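Local coordinates for pectinesterase 1 (Solanum lycopersicum, PDB 1XG2), which hydrolyses the methyl esters of pectin in the plant cell wall, releasing methanol, and is, through this pectinesterase domain, the target of a specific protein inhibitor, at residues L113-A117 against D118-I122; V161-Q164 against K165-L168; F292-A295 against K296-G300. All blocks are in the same frame, centred on the assembly; numbering follows the deposited sequence.

Contact 1: L113-A117 against D118-I122; sequences LRVGA and DMSVI
With a chi1 of 52°, S120 holds its OG between its own backbone N and carbonyl carbon, turned back toward A117, while V115 carries CG1 anti to its backbone N (chi1 -177°), which places CG1 against that hydroxyl. S120 OG donates to A117 O over 2.7 Å; the donor comes in tilted 28° from the carbonyl plane. This short bond closes the bend between strand 113-115 and strand 120-122, where M119 in a left-handed helical conformation helps reverse the chain. V115 CG1 rests 3.5 Å from S120 OG, so the polar bond has a methyl flank. A117 CB and S120 CB approach to 4.0 Å. Further along the two strands the contact is purely apolar: V115 CG2 lies 4.4 Å from I122 CD1, and L113 CD2 lies 4.3 Å from I122 CG1. Both are loose van der Waals approaches in which the far ends of the side chains meet in the interior of the parallel beta-helix. Y143, on the neighbouring strand 140-144, touches both V115 and I122 there. D118 points the other way, and its OD2 forms a salt bridge with R140 and a hydrogen bond with Y104 OH of the inhibitor chain. Were S120 an alanine, A117 O would probably lose its hydroxyl donor and the bend its tie. The bend thus has two chemistries. On its inner side a serine hydroxyl satisfies a buried backbone carbonyl amid hydrocarbon, whereas the carboxylate of D118, paired with R140 and with Y104 of the inhibitor chain, probably adds a charged, hydrogen-bonding point to the interface.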
ATOM      1  N   LEU A 113      10.721  -0.063  -3.080  1.00  9.10           N
ATOM      2  CA  LEU A 113       9.685  -0.943  -3.599  1.00  9.13           C
ATOM      3  C   LEU A 113       8.291  -0.346  -3.439  1.00  9.11           C
ATOM      4  O   LEU A 113       7.901   0.055  -2.343  1.00  9.07           O
ATOM      5  CB  LEU A 113       9.730  -2.277  -2.858  1.00  8.91           C
ATOM      6  CG  LEU A 113       8.671  -3.325  -3.210  1.00  9.71           C
ATOM      7  CD1 LEU A 113       8.862  -3.862  -4.616  1.00 10.44           C
ATOM      8  CD2 LEU A 113       8.731  -4.444  -2.185  1.00 11.24           C
ATOM      9  N   ARG A 114       7.530  -0.333  -4.526  1.00  8.91           N
ATOM     10  CA  ARG A 114       6.096  -0.070  -4.452  1.00  9.16           C
ATOM     11  C   ARG A 114       5.324  -1.317  -4.844  1.00  9.08           C
ATOM     12  O   ARG A 114       5.567  -1.917  -5.886  1.00  7.78           O
ATOM     13  CB  ARG A 114       5.673   1.097  -5.330  1.00  9.40           C
ATOM     14  CG  ARG A 114       4.161   1.217  -5.491  1.00 10.16           C
ATOM     15  CD  ARG A 114       3.717   2.554  -6.044  1.00 12.23           C
ATOM     16  NE  ARG A 114       4.260   2.797  -7.378  1.00 12.22           N
ATOM     17  CZ  ARG A 114       3.819   2.225  -8.503  1.00 12.72           C
ATOM     18  NH1 ARG A 114       2.807   1.368  -8.491  1.00 13.03           N
ATOM     19  NH2 ARG A 114       4.396   2.530  -9.661  1.00 12.78           N
ATOM     20  N   VAL A 115       4.382  -1.697  -3.993  1.00  9.15           N
ATOM     21  CA  VAL A 115       3.491  -2.802  -4.288  1.00  9.34           C
ATOM     22  C   VAL A 115       2.044  -2.333  -4.234  1.00  9.79           C
ATOM     23  O   VAL A 115       1.612  -1.771  -3.233  1.00  9.15           O
ATOM     24  CB  VAL A 115       3.715  -3.949  -3.308  1.00  9.73           C
ATOM     25  CG1 VAL A 115       2.830  -5.125  -3.656  1.00 11.76           C
ATOM     26  CG2 VAL A 115       5.206  -4.375  -3.309  1.00 10.16           C
ATOM     27  N   GLY A 116       1.321  -2.562  -5.329  1.00  9.88           N
ATOM     28  CA  GLY A 116      -0.128  -2.408  -5.412  1.00 10.23           C
ATOM     29  C   GLY A 116      -0.762  -3.647  -6.043  1.00 10.60           C
ATOM     30  O   GLY A 116      -1.747  -3.546  -6.766  1.00 10.90           O
ATOM     31  N   ALA A 117      -0.184  -4.812  -5.739  1.00 10.37           N
ATOM     32  CA  ALA A 117      -0.579  -6.103  -6.263  1.00 10.42           C
ATOM     33  C   ALA A 117      -1.291  -6.871  -5.169  1.00 10.46           C
ATOM     34  O   ALA A 117      -0.758  -7.062  -4.072  1.00 10.71           O
ATOM     35  CB  ALA A 117       0.652  -6.893  -6.719  1.00 10.75           C
ATOM     36  N   ASP A 118      -2.499  -7.303  -5.463  1.00 10.31           N
ATOM     37  CA  ASP A 118      -3.264  -8.095  -4.525  1.00 10.77           C
ATOM     38  C   ASP A 118      -2.715  -9.510  -4.418  1.00 10.79           C
ATOM     39  O   ASP A 118      -2.248 -10.082  -5.409  1.00 10.64           O
ATOM     40  CB  ASP A 118      -4.720  -8.126  -4.949  1.00 10.88           C
ATOM     41  CG  ASP A 118      -5.615  -8.729  -3.898  1.00 11.18           C
ATOM     42  OD1 ASP A 118      -5.504  -8.347  -2.721  1.00  8.82           O
ATOM     43  OD2 ASP A 118      -6.484  -9.576  -4.164  1.00 11.65           O
ATOM     44  N   MET A 119      -2.810 -10.069  -3.212  1.00 11.01           N
ATOM     45  CA  MET A 119      -2.313 -11.397  -2.871  1.00 11.12           C
ATOM     46  C   MET A 119      -0.842 -11.568  -3.262  1.00 11.11           C
ATOM     47  O   MET A 119      -0.442 -12.557  -3.864  1.00 10.44           O
ATOM     48  CB  MET A 119      -3.169 -12.429  -3.603  1.00 12.10           C
ATOM     49  CG  MET A 119      -4.650 -12.334  -3.228  1.00 12.75           C
ATOM     50  SD  MET A 119      -5.638 -13.610  -4.021  1.00 15.29           S
ATOM     51  CE  MET A 119      -5.853 -12.801  -5.613  1.00 15.98           C
ATOM     52  N   SER A 120      -0.069 -10.558  -2.887  1.00 10.26           N
ATOM     53  CA  SER A 120       1.365 -10.545  -3.127  1.00 10.68           C
ATOM     54  C   SER A 120       2.144 -10.967  -1.877  1.00 10.16           C
ATOM     55  O   SER A 120       1.716 -10.726  -0.743  1.00  9.34           O
ATOM     56  CB  SER A 120       1.800  -9.152  -3.592  1.00 10.38           C
ATOM     57  OG  SER A 120       1.328  -8.162  -2.690  1.00 13.60           O
ATOM     58  N   VAL A 121       3.289 -11.608  -2.104  1.00 10.48           N
ATOM     59  CA  VAL A 121       4.162 -12.063  -1.038  1.00 10.72           C
ATOM     60  C   VAL A 121       5.565 -11.540  -1.293  1.00 10.81           C
ATOM     61  O   VAL A 121       6.086 -11.659  -2.408  1.00 10.97           O
ATOM     62  CB  VAL A 121       4.241 -13.606  -0.979  1.00 11.91           C
ATOM     63  CG1 VAL A 121       5.205 -14.050   0.155  1.00 12.11           C
ATOM     64  CG2 VAL A 121       2.874 -14.188  -0.773  1.00 12.73           C
ATOM     65  N   ILE A 122       6.156 -10.950  -0.262  1.00 10.38           N
ATOM     66  CA  ILE A 122       7.543 -10.514  -0.282  1.00 10.44           C
ATOM     67  C   ILE A 122       8.244 -11.375   0.784  1.00 10.18           C
ATOM     68  O   ILE A 122       8.014 -11.210   1.975  1.00 11.57           O
ATOM     69  CB  ILE A 122       7.626  -8.988  -0.009  1.00 10.46           C
ATOM     70  CG1 ILE A 122       6.968  -8.207  -1.154  1.00 12.14           C
ATOM     71  CG2 ILE A 122       9.064  -8.516   0.096  1.00 11.30           C
ATOM     72  CD1 ILE A 122       5.455  -8.196  -1.139  1.00 13.53           C
TER

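Contact 2: V161-Q164 against K165-L168; sequences VVFQ and KCQL
A tight corner of the right-handed parallel beta-helix joins strand 160-164 to strand 167-170, and F163, C166 and L168 face one another across its inner side. The F163 ring, with CG anti to the carbonyl carbon (chi1 -64°), leans into the angle of the bend. C166 SG comes to the edge of that ring, near its plane, 4.3 Å from F163 CD2. L168 CD2 approaches the same F163 CD2 obliquely at 4.5 Å. The sulfur of C166 also sits 3.7 Å from Q164 O, close to the backbone of the bend. C166 is known to form a disulfide with C200, but that bond is absent from this structure. Between the two strands K165 adopts left-handed helical backbone angles (phi 53°) that turn the chain, and F163 and C166, before and after it, both point into the bend. The polar ends of the corner are engaged outside it: K165 NZ makes a salt bridge with D317 at the C-terminus, and Q164 NE2 hydrogen-bonds V312 O and Q198 OE1. One coil away, Y143 stacks on the F163 ring, and on the next coil I197 touches it. Inward side chains of successive coils stacking in line, here Y143, F163 and I197, are characteristic of right-handed parallel beta-helices.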
ATOM      1  N   VAL A 161      -2.056  -5.047   4.903  1.00  9.34           N
ATOM      2  CA  VAL A 161      -0.721  -5.622   4.896  1.00  9.44           C
ATOM      3  C   VAL A 161      -0.297  -6.135   6.269  1.00  9.81           C
ATOM      4  O   VAL A 161      -0.463  -5.456   7.283  1.00  9.92           O
ATOM      5  CB  VAL A 161       0.335  -4.602   4.336  1.00  9.31           C
ATOM      6  CG1 VAL A 161       0.411  -3.358   5.186  1.00 10.18           C
ATOM      7  CG2 VAL A 161       1.707  -5.246   4.233  1.00  8.56           C
ATOM      8  N   VAL A 162       0.240  -7.351   6.276  1.00  9.49           N
ATOM      9  CA  VAL A 162       0.876  -7.934   7.452  1.00 10.47           C
ATOM     10  C   VAL A 162       2.365  -8.190   7.219  1.00  9.95           C
ATOM     11  O   VAL A 162       2.757  -8.807   6.221  1.00 10.48           O
ATOM     12  CB  VAL A 162       0.188  -9.249   7.833  1.00 10.38           C
ATOM     13  CG1 VAL A 162       0.875  -9.898   9.028  1.00 12.12           C
ATOM     14  CG2 VAL A 162      -1.282  -8.977   8.134  1.00 10.91           C
ATOM     15  N   PHE A 163       3.174  -7.693   8.146  1.00 10.57           N
ATOM     16  CA  PHE A 163       4.601  -7.988   8.244  1.00 10.89           C
ATOM     17  C   PHE A 163       4.770  -9.013   9.347  1.00 11.50           C
ATOM     18  O   PHE A 163       4.331  -8.800  10.481  1.00 12.21           O
ATOM     19  CB  PHE A 163       5.406  -6.730   8.576  1.00 10.98           C
ATOM     20  CG  PHE A 163       5.349  -5.686   7.511  1.00 11.41           C
ATOM     21  CD1 PHE A 163       4.283  -4.806   7.449  1.00 11.38           C
ATOM     22  CD2 PHE A 163       6.362  -5.581   6.560  1.00 12.47           C
ATOM     23  CE1 PHE A 163       4.211  -3.861   6.448  1.00 10.40           C
ATOM     24  CE2 PHE A 163       6.297  -4.634   5.562  1.00 10.22           C
ATOM     25  CZ  PHE A 163       5.230  -3.770   5.510  1.00 11.38           C
ATOM     26  N   GLN A 164       5.388 -10.134   9.015  1.00 11.64           N
ATOM     27  CA  GLN A 164       5.579 -11.202   9.968  1.00 12.16           C
ATOM     28  C   GLN A 164       7.017 -11.672   9.960  1.00 11.36           C
ATOM     29  O   GLN A 164       7.544 -12.000   8.911  1.00 10.52           O
ATOM     30  CB  GLN A 164       4.654 -12.354   9.607  1.00 12.36           C
ATOM     31  CG  GLN A 164       4.091 -13.073  10.769  1.00 14.85           C
ATOM     32  CD  GLN A 164       3.077 -14.108  10.341  1.00 13.92           C
ATOM     33  OE1 GLN A 164       3.434 -15.069   9.663  1.00 13.02           O
ATOM     34  NE2 GLN A 164       1.818 -13.907  10.710  1.00 12.88           N
ATOM     35  N   LYS A 165       7.640 -11.722  11.137  1.00 11.58           N
ATOM     36  CA  LYS A 165       9.033 -12.153  11.267  1.00 12.24           C
ATOM     37  C   LYS A 165       9.984 -11.372  10.346  1.00 12.16           C
ATOM     38  O   LYS A 165      10.905 -11.927   9.748  1.00 12.10           O
ATOM     39  CB  LYS A 165       9.155 -13.667  11.051  1.00 13.43           C
ATOM     40  CG  LYS A 165       8.216 -14.481  11.929  1.00 16.95           C
ATOM     41  CD  LYS A 165       8.922 -15.235  13.022  1.00 22.84           C
ATOM     42  CE  LYS A 165       7.925 -15.981  13.942  1.00 26.17           C
ATOM     43  NZ  LYS A 165       7.596 -17.385  13.495  1.00 26.55           N
ATOM     44  N   CYS A 166       9.737 -10.072  10.254  1.00 11.19           N
ATOM     45  CA  CYS A 166      10.620  -9.149   9.555  1.00 11.50           C
ATOM     46  C   CYS A 166      11.432  -8.355  10.560  1.00 11.15           C
ATOM     47  O   CYS A 166      11.008  -8.167  11.692  1.00 11.21           O
ATOM     48  CB  CYS A 166       9.808  -8.177   8.698  1.00 11.47           C
ATOM     49  SG  CYS A 166       8.911  -8.995   7.348  1.00 12.60           S
ATOM     50  N   GLN A 167      12.590  -7.874  10.126  1.00 11.17           N
ATOM     51  CA  GLN A 167      13.364  -6.919  10.896  1.00 11.13           C
ATOM     52  C   GLN A 167      13.139  -5.547  10.258  1.00 10.67           C
ATOM     53  O   GLN A 167      13.471  -5.330   9.096  1.00 10.26           O
ATOM     54  CB  GLN A 167      14.840  -7.325  10.895  1.00 11.63           C
ATOM     55  CG  GLN A 167      15.043  -8.741  11.410  1.00 14.02           C
ATOM     56  CD  GLN A 167      16.469  -9.048  11.848  1.00 17.27           C
ATOM     57  OE1 GLN A 167      16.887  -8.672  12.953  1.00 19.93           O
ATOM     58  NE2 GLN A 167      17.206  -9.757  11.001  1.00 18.03           N
ATOM     59  N   LEU A 168      12.510  -4.663  11.020  1.00 10.71           N
ATOM     60  CA  LEU A 168      12.215  -3.300  10.610  1.00 11.03           C
ATOM     61  C   LEU A 168      13.247  -2.423  11.307  1.00 11.76           C
ATOM     62  O   LEU A 168      13.232  -2.267  12.528  1.00 12.40           O
ATOM     63  CB  LEU A 168      10.789  -2.920  10.990  1.00 10.46           C
ATOM     64  CG  LEU A 168       9.730  -3.953  10.568  1.00  9.97           C
ATOM     65  CD1 LEU A 168       8.353  -3.480  10.943  1.00 11.16           C
ATOM     66  CD2 LEU A 168       9.809  -4.229   9.109  1.00 10.05           C
TER

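Contact 3: F292-A295 against K296-G300; sequences FTVA and KLIQG
L297 N donates to T293 O over 2.8 Å, almost straight (167° at the hydrogen), and G300 N reaches V294 O at 3.0 Å from above the carbonyl plane. The first bond spans a short helix, 294-297, from its N-cap, and the second closes the turn that follows it; the helix lies in the C-terminal part of the chain, packed against the outside of the beta-helix. T293 is the N-cap: with OG1 between the backbone N and carbonyl carbon (chi1 57°), it accepts a weak bond from K296 N and is also hydrogen-bonded to M290 O. The start of the K296 side chain runs beside it, CG being 3.6 Å from T293 OG1. At the other end Q299 has left-handed helical backbone angles, which bring G300 back to V294. A water donates to A295 O and accepts from Q299 NE2, bridging the helix to the turn, while Q299 OE1 is bonded to R140. Outward from this polar frame, V294 and L297 press on V162 of strand 160-164, and I298 lies on A160 and F142. I298 CG1 tucks to 3.2 Å from V294 O. Space at the turn is tight: a beta carbon on G300 would collide with V294, whose CG1 is already 3.6 Å from G300 CA.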
ATOM      1  N   PHE A 292      -6.293  -7.933  13.123  1.00 15.72           N
ATOM      2  CA  PHE A 292      -5.033  -7.571  12.481  1.00 15.24           C
ATOM      3  C   PHE A 292      -4.159  -8.767  12.140  1.00 15.19           C
ATOM      4  O   PHE A 292      -3.025  -8.600  11.720  1.00 13.96           O
ATOM      5  CB  PHE A 292      -4.327  -6.516  13.338  1.00 14.94           C
ATOM      6  CG  PHE A 292      -5.196  -5.308  13.579  1.00 15.77           C
ATOM      7  CD1 PHE A 292      -5.352  -4.343  12.589  1.00 16.72           C
ATOM      8  CD2 PHE A 292      -5.940  -5.194  14.737  1.00 14.78           C
ATOM      9  CE1 PHE A 292      -6.189  -3.249  12.776  1.00 17.24           C
ATOM     10  CE2 PHE A 292      -6.782  -4.110  14.937  1.00 15.86           C
ATOM     11  CZ  PHE A 292      -6.910  -3.128  13.953  1.00 15.96           C
ATOM     12  N   THR A 293      -4.729  -9.969  12.260  1.00 15.08           N
ATOM     13  CA  THR A 293      -4.026 -11.202  11.913  1.00 14.99           C
ATOM     14  C   THR A 293      -4.112 -11.453  10.424  1.00 14.65           C
ATOM     15  O   THR A 293      -4.895 -10.832   9.704  1.00 15.33           O
ATOM     16  CB  THR A 293      -4.607 -12.422  12.659  1.00 15.00           C
ATOM     17  OG1 THR A 293      -6.004 -12.548  12.372  1.00 15.23           O
ATOM     18  CG2 THR A 293      -4.529 -12.247  14.156  1.00 15.54           C
ATOM     19  N   VAL A 294      -3.286 -12.365   9.956  1.00 14.33           N
ATOM     20  CA  VAL A 294      -3.273 -12.756   8.550  1.00 13.97           C
ATOM     21  C   VAL A 294      -4.665 -13.223   8.121  1.00 14.57           C
ATOM     22  O   VAL A 294      -5.151 -12.867   7.049  1.00 13.78           O
ATOM     23  CB  VAL A 294      -2.255 -13.855   8.318  1.00 13.68           C
ATOM     24  CG1 VAL A 294      -2.502 -14.600   7.010  1.00 14.06           C
ATOM     25  CG2 VAL A 294      -0.855 -13.294   8.364  1.00 14.30           C
ATOM     26  N   ALA A 295      -5.292 -14.020   8.981  1.00 15.05           N
ATOM     27  CA  ALA A 295      -6.616 -14.559   8.706  1.00 14.99           C
ATOM     28  C   ALA A 295      -7.656 -13.455   8.471  1.00 14.64           C
ATOM     29  O   ALA A 295      -8.445 -13.534   7.538  1.00 14.97           O
ATOM     30  CB  ALA A 295      -7.050 -15.458   9.850  1.00 15.41           C
ATOM     31  N   LYS A 296      -7.646 -12.417   9.296  1.00 14.19           N
ATOM     32  CA  LYS A 296      -8.716 -11.425   9.249  1.00 14.49           C
ATOM     33  C   LYS A 296      -8.400 -10.216   8.370  1.00 14.09           C
ATOM     34  O   LYS A 296      -9.288  -9.697   7.702  1.00 14.64           O
ATOM     35  CB  LYS A 296      -9.064 -10.947  10.661  1.00 14.81           C
ATOM     36  CG  LYS A 296      -9.520 -12.052  11.598  1.00 16.67           C
ATOM     37  CD  LYS A 296     -10.813 -12.706  11.138  1.00 20.51           C
ATOM     38  CE  LYS A 296     -11.145 -13.927  12.005  1.00 23.26           C
ATOM     39  NZ  LYS A 296     -12.330 -14.668  11.482  1.00 26.01           N
ATOM     40  N   LEU A 297      -7.159  -9.740   8.388  1.00 12.84           N
ATOM     41  CA  LEU A 297      -6.829  -8.492   7.694  1.00 12.28           C
ATOM     42  C   LEU A 297      -6.587  -8.697   6.198  1.00 11.94           C
ATOM     43  O   LEU A 297      -6.975  -7.864   5.388  1.00 11.73           O
ATOM     44  CB  LEU A 297      -5.626  -7.807   8.342  1.00 12.08           C
ATOM     45  CG  LEU A 297      -5.212  -6.449   7.747  1.00 12.51           C
ATOM     46  CD1 LEU A 297      -6.296  -5.398   7.944  1.00 13.81           C
ATOM     47  CD2 LEU A 297      -3.918  -5.985   8.375  1.00 13.10           C
ATOM     48  N   ILE A 298      -5.959  -9.815   5.839  1.00 11.54           N
ATOM     49  CA  ILE A 298      -5.646 -10.122   4.448  1.00 11.48           C
ATOM     50  C   ILE A 298      -6.238 -11.451   3.943  1.00 12.27           C
ATOM     51  O   ILE A 298      -5.869 -11.917   2.878  1.00 11.68           O
ATOM     52  CB  ILE A 298      -4.102 -10.078   4.225  1.00 11.50           C
ATOM     53  CG1 ILE A 298      -3.352 -11.127   5.062  1.00 10.26           C
ATOM     54  CG2 ILE A 298      -3.574  -8.667   4.538  1.00 12.09           C
ATOM     55  CD1 ILE A 298      -1.855 -11.211   4.732  1.00 10.32           C
ATOM     56  N   GLN A 299      -7.171 -12.041   4.680  1.00 13.53           N
ATOM     57  CA  GLN A 299      -7.789 -13.303   4.248  1.00 15.57           C
ATOM     58  C   GLN A 299      -6.749 -14.296   3.748  1.00 16.99           C
ATOM     59  O   GLN A 299      -6.940 -14.965   2.733  1.00 17.61           O
ATOM     60  CB  GLN A 299      -8.829 -13.033   3.161  1.00 15.77           C
ATOM     61  CG  GLN A 299     -10.031 -12.255   3.684  1.00 16.21           C
ATOM     62  CD  GLN A 299      -9.748 -10.788   3.819  1.00 16.16           C
ATOM     63  OE1 GLN A 299      -9.271 -10.175   2.879  1.00 17.05           O
ATOM     64  NE2 GLN A 299     -10.033 -10.218   4.986  1.00 19.18           N
ATOM     65  N   GLY A 300      -5.645 -14.400   4.476  1.00 18.92           N
ATOM     66  CA  GLY A 300      -4.412 -14.928   3.920  1.00 20.86           C
ATOM     67  C   GLY A 300      -4.417 -16.371   3.451  1.00 22.55           C
ATOM     68  O   GLY A 300      -3.832 -16.681   2.425  1.00 23.68           O
TER
HETATM   69  O   HOH W   1     -11.398 -12.498   6.818  1.00 39.92           O

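The three contacts follow one another along the chain. Contacts 1 and 2 each reach the same parallel sheet, through strands 120-123 and 160-164, and contact 3 packs on the outside of that sheet. Contacts 2 and 3 touch directly: Q164 NE2 lies 3.6 Å from V294 CG2, and V161 O is 3.7 Å from L297 CD2. Contact 1 keeps about 6 Å away from contact 3 at the nearest atoms, but R140 links them, since it pairs with D118 and with Q299. D118 and Q299 both also meet the inhibitor chain. The side chain of L113 is about 10 Å from that of D132, the predicted proton donor, and that of F163 about 12 Å from that of D153, the predicted nucleophile.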